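Local coordinates for protein 6-aminohexanoate-cyclic-dimer hydrolase (Arthrobacter sp., PDB 3A2Q) that hydrolyses one amide bond of the 6-aminohexanoate cyclic dimer, a nylon-6 by-product, to give the linear dimer, as a member of the amidase family, at residues Q13-L16 with V17-G20; C316-A319 with I320-I324; G371-E374 with R375-A379. The protein carries 1 engineered substitution. All blocks are in the same frame, centred on the assembly; numbering follows the deposited sequence.

Contact 1 of 3, residues Q13-L16 with V17-G20; sequences QAEL and VRSG
Q13 meets V17 in the last turns of helix 10-19, near the N-terminus of the amidase chain; G20, with positive phi, is the first residue to leave the helix. Q13 O accepts a weak hydrogen bond from V17 N, and V17 CG2 lies 3.4 Å from Q13 O; that branch stands beside its own backbone N, which brings it over the preceding turn. Q13 NE2 hydrogen-bonds to Q8 O, and the side chain packs on L27 of helix 24-42. A14 O takes the firmer hydrogen bond, from R18 N at 2.9 Å (N-H...O angle 155°), and a weak one from V17 N. The guanidinium of R18 folds back along the helix because its chain bends at chi3 (-34°), and A14 O ends up 4.0 Å above one face, offset toward the rim. A14 CB is 4.0 Å from R18 NH2, which has a weak hydrogen bond to P63 O. E15 CG touches R18 NH2 at 4.0 Å, but the oppositely charged E15 OE2 stays 5.4 Å from it; the carboxylate and guanidinium planes are 34° apart. L16 turns its side chain to E21 and I22, while L16 O receives G20 N in a weak hydrogen bond of 3.3 Å.

Contact 2 of 3, residues C316-A319 with I320-I324; sequences CDVA and IAREI
C316 and I320 form the close-packed side of this helical turn. I320 N reaches C316 O at 3.0 Å in a nearly straight hydrogen bond (171°), and I320 CG1 lies 3.5 Å from the same oxygen. CG1 stands beside the backbone N of I320 (chi1 -66°), placing that branch against the C316 carbonyl. With these two residues the helix lines the substrate pocket of the amidase fold: C316 touches both bound 6-aminohexanoic acid molecules and I320 one of them, with M123 and M347 packed against I320. E323, also buried and touching M123, bonds through its backbone N to A319 O at 2.9 Å, and its carboxylate forms a salt bridge with R326. D317 sends OD2 away from the turn to a salt bridge with R350 of helix 342-352, while a weak hydrogen bond from Q411 to OD1 links it to the pocket. A321 lies apart from the ligand, its methyl against A351; A321 CB rests 3.3 Å from D317 O, whose bond from A321 N continues the regular alpha-helical pattern of helix 308-331.

The looser side is built by V318 and R322, which lie side by side and point the same way. V318 CG1 meets R322 CD at 4.0 Å, a light aliphatic contact, whereas R322 CG comes closer to the backbone, 3.2 Å from V318 O. A turn about the CG-CD bond (chi3 62°) leads the arginine chain away, NH1 hydrogen-bonding to S203 OG.

Contact 3 of 3, residues G371-E374 with R375-A379; sequences GKVE and RWWEA
R375, the residue most covered here, folds its long side chain back over the turn that begins at G371. R375 N bonds to G371 O at 3.1 Å, and a bend at chi3 (-98°) lays one face of the guanidinium over that same carbonyl oxygen, which sits 3.7 Å above the plane and over its centre. K372 crosses nearby, its CG 4.1 Å from R375 NH2, before its amine runs on to a long, weak ion pair with D305.

E374, next in buried surface, acts mainly through its backbone oxygen. E378 N reaches E374 O at 3.1 Å, in the carbonyl plane, and W377 N adds a weak bond to the same atom. Its side chain leads away, to Y457.

V373 supplies the apolar part: CG1 packs on W377 CZ3 at 3.8 Å, the two side chains running side by side. V373 O lies at the edge of the W377 ring, in its plane, and also takes a bond from W376 N at 3.2 Å, with the donor 44° out of the carbonyl plane. W376 stacks with W381, and both W376 and W377 touch L384 of strand 383-387 in the central sheet. The i to i+3 bonds from the N atoms of W376 and W377 mark a kink in the final turns of helix 356-378, tightened at that point alone, after which E378 N and A379 N resume the i to i+4 pattern of an alpha-helix.

All three contacts are turns within single helices, yet they differ in depth. Contact 2 is mostly buried and lines the substrate pocket; contacts 1 and 3 are partly buried helix ends away from the annotated sites. Contact 2 keeps regular i to i+4 bonds throughout, whereas contact 1 mixes firm and weak bonds along its length, weak i+3 ones among them, and contact 3 breaks the i+4 pattern at W376 and W377 and then resumes it. Arginine lies back over a backbone carbonyl at contacts 1 and 3, while at contact 2 it leads away. Contacts 2 and 3, with nearest atoms about 17 Å apart, are closer to each other than either is to contact 1, about 31 Å away.

Contact 1 of 3, residues Q13-L16 with V17-G20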
loop_
_atom_site.group_PDB
_atom_site.type_symbol
_atom_site.label_atom_id
_atom_site.label_comp_id
_atom_site.label_asym_id
_atom_site.label_seq_id
_atom_site.Cartn_x
_atom_site.Cartn_y
_atom_site.Cartn_z
ATOM N N GLN A 13 22.100 -1.334 1.274
ATOM C CA GLN A 13 22.507 -1.371 -0.127
ATOM C C GLN A 13 23.128 -0.054 -0.560
ATOM O O GLN A 13 24.033 -0.031 -1.393
ATOM C CB GLN A 13 21.317 -1.681 -1.027
ATOM C CG GLN A 13 20.883 -3.126 -0.989
ATOM C CD GLN A 13 19.806 -3.421 -2.000
ATOM O OE1 GLN A 13 19.859 -2.940 -3.128
ATOM N NE2 GLN A 13 18.825 -4.225 -1.605
ATOM N N ALA A 14 22.627 1.042 0.001
ATOM C CA ALA A 14 23.143 2.362 -0.322
ATOM C C ALA A 14 24.552 2.496 0.240
ATOM O O ALA A 14 25.432 3.075 -0.396
ATOM C CB ALA A 14 22.238 3.437 0.262
ATOM N N GLU A 15 24.758 1.953 1.437
ATOM C CA GLU A 15 26.060 2.007 2.089
ATOM C C GLU A 15 27.099 1.158 1.366
ATOM O O GLU A 15 28.271 1.523 1.312
ATOM C CB GLU A 15 25.942 1.558 3.547
ATOM C CG GLU A 15 25.371 2.626 4.464
ATOM C CD GLU A 15 25.123 2.124 5.875
ATOM O OE1 GLU A 15 26.049 1.537 6.475
ATOM O OE2 GLU A 15 24.001 2.325 6.388
ATOM N N LEU A 16 26.677 0.026 0.814
ATOM C CA LEU A 16 27.604 -0.835 0.092
ATOM C C LEU A 16 28.151 -0.082 -1.112
ATOM O O LEU A 16 29.297 -0.277 -1.507
ATOM C CB LEU A 16 26.910 -2.125 -0.362
ATOM C CG LEU A 16 26.616 -3.153 0.737
ATOM C CD1 LEU A 16 25.910 -4.359 0.138
ATOM C CD2 LEU A 16 27.917 -3.579 1.403
ATOM N N VAL A 17 27.327 0.790 -1.684
ATOM C CA VAL A 17 27.740 1.580 -2.835
ATOM C C VAL A 17 28.602 2.760 -2.395
ATOM O O VAL A 17 29.603 3.077 -3.035
ATOM C CB VAL A 17 26.522 2.119 -3.612
ATOM C CG1 VAL A 17 26.982 3.068 -4.712
ATOM C CG2 VAL A 17 25.735 0.962 -4.210
ATOM N N ARG A 18 28.205 3.402 -1.300
ATOM C CA ARG A 18 28.934 4.551 -0.768
ATOM C C ARG A 18 30.287 4.087 -0.244
ATOM O O ARG A 18 31.309 4.750 -0.442
ATOM C CB ARG A 18 28.147 5.185 0.378
ATOM C CG ARG A 18 28.536 6.619 0.690
ATOM C CD ARG A 18 28.102 7.016 2.097
ATOM N NE ARG A 18 26.849 6.383 2.508
ATOM C CZ ARG A 18 25.688 6.511 1.872
ATOM N NH1 ARG A 18 25.598 7.258 0.778
ATOM N NH2 ARG A 18 24.610 5.888 2.331
ATOM N N SER A 19 30.273 2.940 0.430
ATOM C CA SER A 19 31.472 2.341 1.006
ATOM C C SER A 19 32.482 1.952 -0.064
ATOM O O SER A 19 33.693 1.979 0.167
ATOM C CB SER A 19 31.093 1.101 1.820
ATOM O OG SER A 19 32.244 0.389 2.229
ATOM N N GLY A 20 31.978 1.587 -1.238
ATOM C CA GLY A 20 32.855 1.188 -2.321
ATOM C C GLY A 20 32.854 -0.313 -2.527
ATOM O O GLY A 20 33.304 -0.798 -3.561
#

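Contact 2 of 3, residues C316-A319 with I320-I324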
loop_
_atom_site.group_PDB
_atom_site.type_symbol
_atom_site.label_atom_id
_atom_site.label_comp_id
_atom_site.label_asym_id
_atom_site.label_seq_id
_atom_site.Cartn_x
_atom_site.Cartn_y
_atom_site.Cartn_z
ATOM N N CYS A 316 -16.759 5.858 -4.474
ATOM C CA CYS A 316 -15.905 5.047 -5.332
ATOM C C CYS A 316 -16.524 4.851 -6.721
ATOM O O CYS A 316 -15.806 4.831 -7.722
ATOM C CB CYS A 316 -15.628 3.690 -4.679
ATOM S SG CYS A 316 -14.397 3.758 -3.345
ATOM N N ASP A 317 -17.848 4.712 -6.786
ATOM C CA ASP A 317 -18.509 4.545 -8.082
ATOM C C ASP A 317 -18.210 5.754 -8.959
ATOM O O ASP A 317 -17.868 5.614 -10.129
ATOM C CB ASP A 317 -20.027 4.414 -7.925
ATOM C CG ASP A 317 -20.446 3.088 -7.325
ATOM O OD1 ASP A 317 -19.672 2.114 -7.433
ATOM O OD2 ASP A 317 -21.559 3.018 -6.760
ATOM N N VAL A 318 -18.350 6.938 -8.375
ATOM C CA VAL A 318 -18.105 8.194 -9.078
ATOM C C VAL A 318 -16.643 8.338 -9.481
ATOM O O VAL A 318 -16.341 8.765 -10.596
ATOM C CB VAL A 318 -18.526 9.400 -8.200
ATOM C CG1 VAL A 318 -18.062 10.724 -8.825
ATOM C CG2 VAL A 318 -20.035 9.400 -8.028
ATOM N N ALA A 319 -15.737 7.966 -8.580
ATOM C CA ALA A 319 -14.305 8.071 -8.848
ATOM C C ALA A 319 -13.844 7.198 -10.014
ATOM O O ALA A 319 -13.095 7.655 -10.873
ATOM C CB ALA A 319 -13.509 7.720 -7.591
ATOM N N ILE A 320 -14.277 5.943 -10.043
ATOM C CA ILE A 320 -13.882 5.056 -11.129
ATOM C C ILE A 320 -14.509 5.535 -12.435
ATOM O O ILE A 320 -13.859 5.555 -13.476
ATOM C CB ILE A 320 -14.312 3.596 -10.859
ATOM C CG1 ILE A 320 -13.535 3.044 -9.661
ATOM C CG2 ILE A 320 -14.036 2.733 -12.095
ATOM C CD1 ILE A 320 -12.032 3.030 -9.872
ATOM N N ALA A 321 -15.773 5.926 -12.367
ATOM C CA ALA A 321 -16.486 6.413 -13.540
ATOM C C ALA A 321 -15.749 7.588 -14.169
ATOM O O ALA A 321 -15.556 7.636 -15.383
ATOM C CB ALA A 321 -17.896 6.834 -13.154
ATOM N N ARG A 322 -15.335 8.540 -13.341
ATOM C CA ARG A 322 -14.627 9.711 -13.843
ATOM C C ARG A 322 -13.198 9.378 -14.244
ATOM O O ARG A 322 -12.603 10.063 -15.075
ATOM C CB ARG A 322 -14.643 10.832 -12.794
ATOM C CG ARG A 322 -16.034 11.377 -12.498
ATOM C CD ARG A 322 -15.977 12.653 -11.660
ATOM N NE ARG A 322 -15.275 13.720 -12.368
ATOM C CZ ARG A 322 -14.137 14.271 -11.954
ATOM N NH1 ARG A 322 -13.566 13.861 -10.829
ATOM N NH2 ARG A 322 -13.564 15.228 -12.669
ATOM N N GLU A 323 -12.648 8.317 -13.662
ATOM C CA GLU A 323 -11.289 7.897 -13.978
ATOM C C GLU A 323 -11.278 7.260 -15.368
ATOM O O GLU A 323 -10.321 7.407 -16.126
ATOM C CB GLU A 323 -10.798 6.894 -12.941
ATOM C CG GLU A 323 -9.310 6.631 -12.992
ATOM C CD GLU A 323 -8.484 7.895 -12.820
ATOM O OE1 GLU A 323 -9.006 8.895 -12.278
ATOM O OE2 GLU A 323 -7.306 7.882 -13.221
ATOM N N ILE A 324 -12.351 6.546 -15.689
ATOM C CA ILE A 324 -12.481 5.913 -16.999
ATOM C C ILE A 324 -12.511 7.043 -18.029
ATOM O O ILE A 324 -11.930 6.945 -19.112
ATOM C CB ILE A 324 -13.793 5.108 -17.093
ATOM C CG1 ILE A 324 -13.705 3.873 -16.194
ATOM C CG2 ILE A 324 -14.065 4.718 -18.547
ATOM C CD1 ILE A 324 -14.986 3.065 -16.131
#

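Contact 3 of 3, residues G371-E374 with R375-A379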
loop_
_atom_site.group_PDB
_atom_site.type_symbol
_atom_site.label_atom_id
_atom_site.label_comp_id
_atom_site.label_asym_id
_atom_site.label_seq_id
_atom_site.Cartn_x
_atom_site.Cartn_y
_atom_site.Cartn_z
ATOM N N GLY A 371 -14.170 11.324 12.699
ATOM C CA GLY A 371 -14.206 11.921 14.020
ATOM C C GLY A 371 -14.451 10.897 15.114
ATOM O O GLY A 371 -13.780 10.916 16.146
ATOM N N LYS A 372 -15.409 9.999 14.895
ATOM C CA LYS A 372 -15.717 8.984 15.896
ATOM C C LYS A 372 -14.488 8.132 16.173
ATOM O O LYS A 372 -14.189 7.817 17.325
ATOM C CB LYS A 372 -16.877 8.091 15.437
ATOM C CG LYS A 372 -18.206 8.819 15.252
ATOM C CD LYS A 372 -19.381 7.843 15.159
ATOM C CE LYS A 372 -19.184 6.812 14.053
ATOM N NZ LYS A 372 -20.227 5.744 14.089
ATOM N N VAL A 373 -13.770 7.770 15.115
ATOM C CA VAL A 373 -12.575 6.957 15.266
ATOM C C VAL A 373 -11.477 7.690 16.036
ATOM O O VAL A 373 -10.946 7.175 17.017
ATOM C CB VAL A 373 -11.995 6.541 13.896
ATOM C CG1 VAL A 373 -10.656 5.867 14.105
ATOM C CG2 VAL A 373 -12.957 5.600 13.171
ATOM N N GLU A 374 -11.143 8.895 15.587
ATOM C CA GLU A 374 -10.079 9.676 16.223
ATOM C C GLU A 374 -10.305 10.026 17.690
ATOM O O GLU A 374 -9.347 10.226 18.431
ATOM C CB GLU A 374 -9.828 10.967 15.443
ATOM C CG GLU A 374 -9.277 10.759 14.049
ATOM C CD GLU A 374 -8.679 12.032 13.482
ATOM O OE1 GLU A 374 -7.527 12.357 13.846
ATOM O OE2 GLU A 374 -9.364 12.715 12.688
ATOM N N ARG A 375 -11.562 10.102 18.109
ATOM C CA ARG A 375 -11.871 10.430 19.496
ATOM C C ARG A 375 -11.287 9.438 20.498
ATOM O O ARG A 375 -11.129 9.770 21.670
ATOM C CB ARG A 375 -13.383 10.535 19.694
ATOM C CG ARG A 375 -13.938 11.926 19.419
ATOM C CD ARG A 375 -15.388 12.038 19.865
ATOM N NE ARG A 375 -16.333 11.860 18.768
ATOM C CZ ARG A 375 -16.535 12.755 17.805
ATOM N NH1 ARG A 375 -15.858 13.896 17.800
ATOM N NH2 ARG A 375 -17.418 12.511 16.848
ATOM N N TRP A 376 -10.968 8.229 20.042
ATOM C CA TRP A 376 -10.384 7.203 20.913
ATOM C C TRP A 376 -8.977 7.631 21.327
ATOM O O TRP A 376 -8.568 7.434 22.476
ATOM C CB TRP A 376 -10.315 5.858 20.178
ATOM C CG TRP A 376 -9.910 4.687 21.039
ATOM C CD1 TRP A 376 -10.638 4.113 22.045
ATOM C CD2 TRP A 376 -8.700 3.926 20.935
ATOM N NE1 TRP A 376 -9.959 3.036 22.569
ATOM C CE2 TRP A 376 -8.766 2.901 21.908
ATOM C CE3 TRP A 376 -7.567 4.009 20.116
ATOM C CZ2 TRP A 376 -7.742 1.966 22.081
ATOM C CZ3 TRP A 376 -6.548 3.077 20.287
ATOM C CH2 TRP A 376 -6.643 2.068 21.264
ATOM N N TRP A 377 -8.240 8.218 20.384
ATOM C CA TRP A 377 -6.881 8.683 20.648
ATOM C C TRP A 377 -6.959 9.960 21.481
ATOM O O TRP A 377 -6.120 10.213 22.344
ATOM C CB TRP A 377 -6.151 8.950 19.329
ATOM C CG TRP A 377 -5.591 7.700 18.697
ATOM C CD1 TRP A 377 -4.306 7.249 18.780
ATOM C CD2 TRP A 377 -6.309 6.724 17.924
ATOM N NE1 TRP A 377 -4.176 6.052 18.110
ATOM C CE2 TRP A 377 -5.391 5.707 17.576
ATOM C CE3 TRP A 377 -7.642 6.609 17.495
ATOM C CZ2 TRP A 377 -5.760 4.589 16.818
ATOM C CZ3 TRP A 377 -8.012 5.497 16.741
ATOM C CH2 TRP A 377 -7.071 4.500 16.411
ATOM N N GLU A 378 -7.982 10.759 21.200
ATOM C CA GLU A 378 -8.233 12.007 21.911
ATOM C C GLU A 378 -8.406 11.709 23.401
ATOM O O GLU A 378 -7.944 12.464 24.259
ATOM C CB GLU A 378 -9.521 12.643 21.377
ATOM C CG GLU A 378 -9.907 13.955 22.030
ATOM C CD GLU A 378 -9.211 15.133 21.390
ATOM O OE1 GLU A 378 -7.969 15.081 21.257
ATOM O OE2 GLU A 378 -9.906 16.107 21.024
ATOM N N ALA A 379 -9.077 10.598 23.692
ATOM C CA ALA A 379 -9.350 10.184 25.064
ATOM C C ALA A 379 -8.133 9.669 25.831
ATOM O O ALA A 379 -8.255 9.278 26.994
ATOM C CB ALA A 379 -10.452 9.136 25.076
#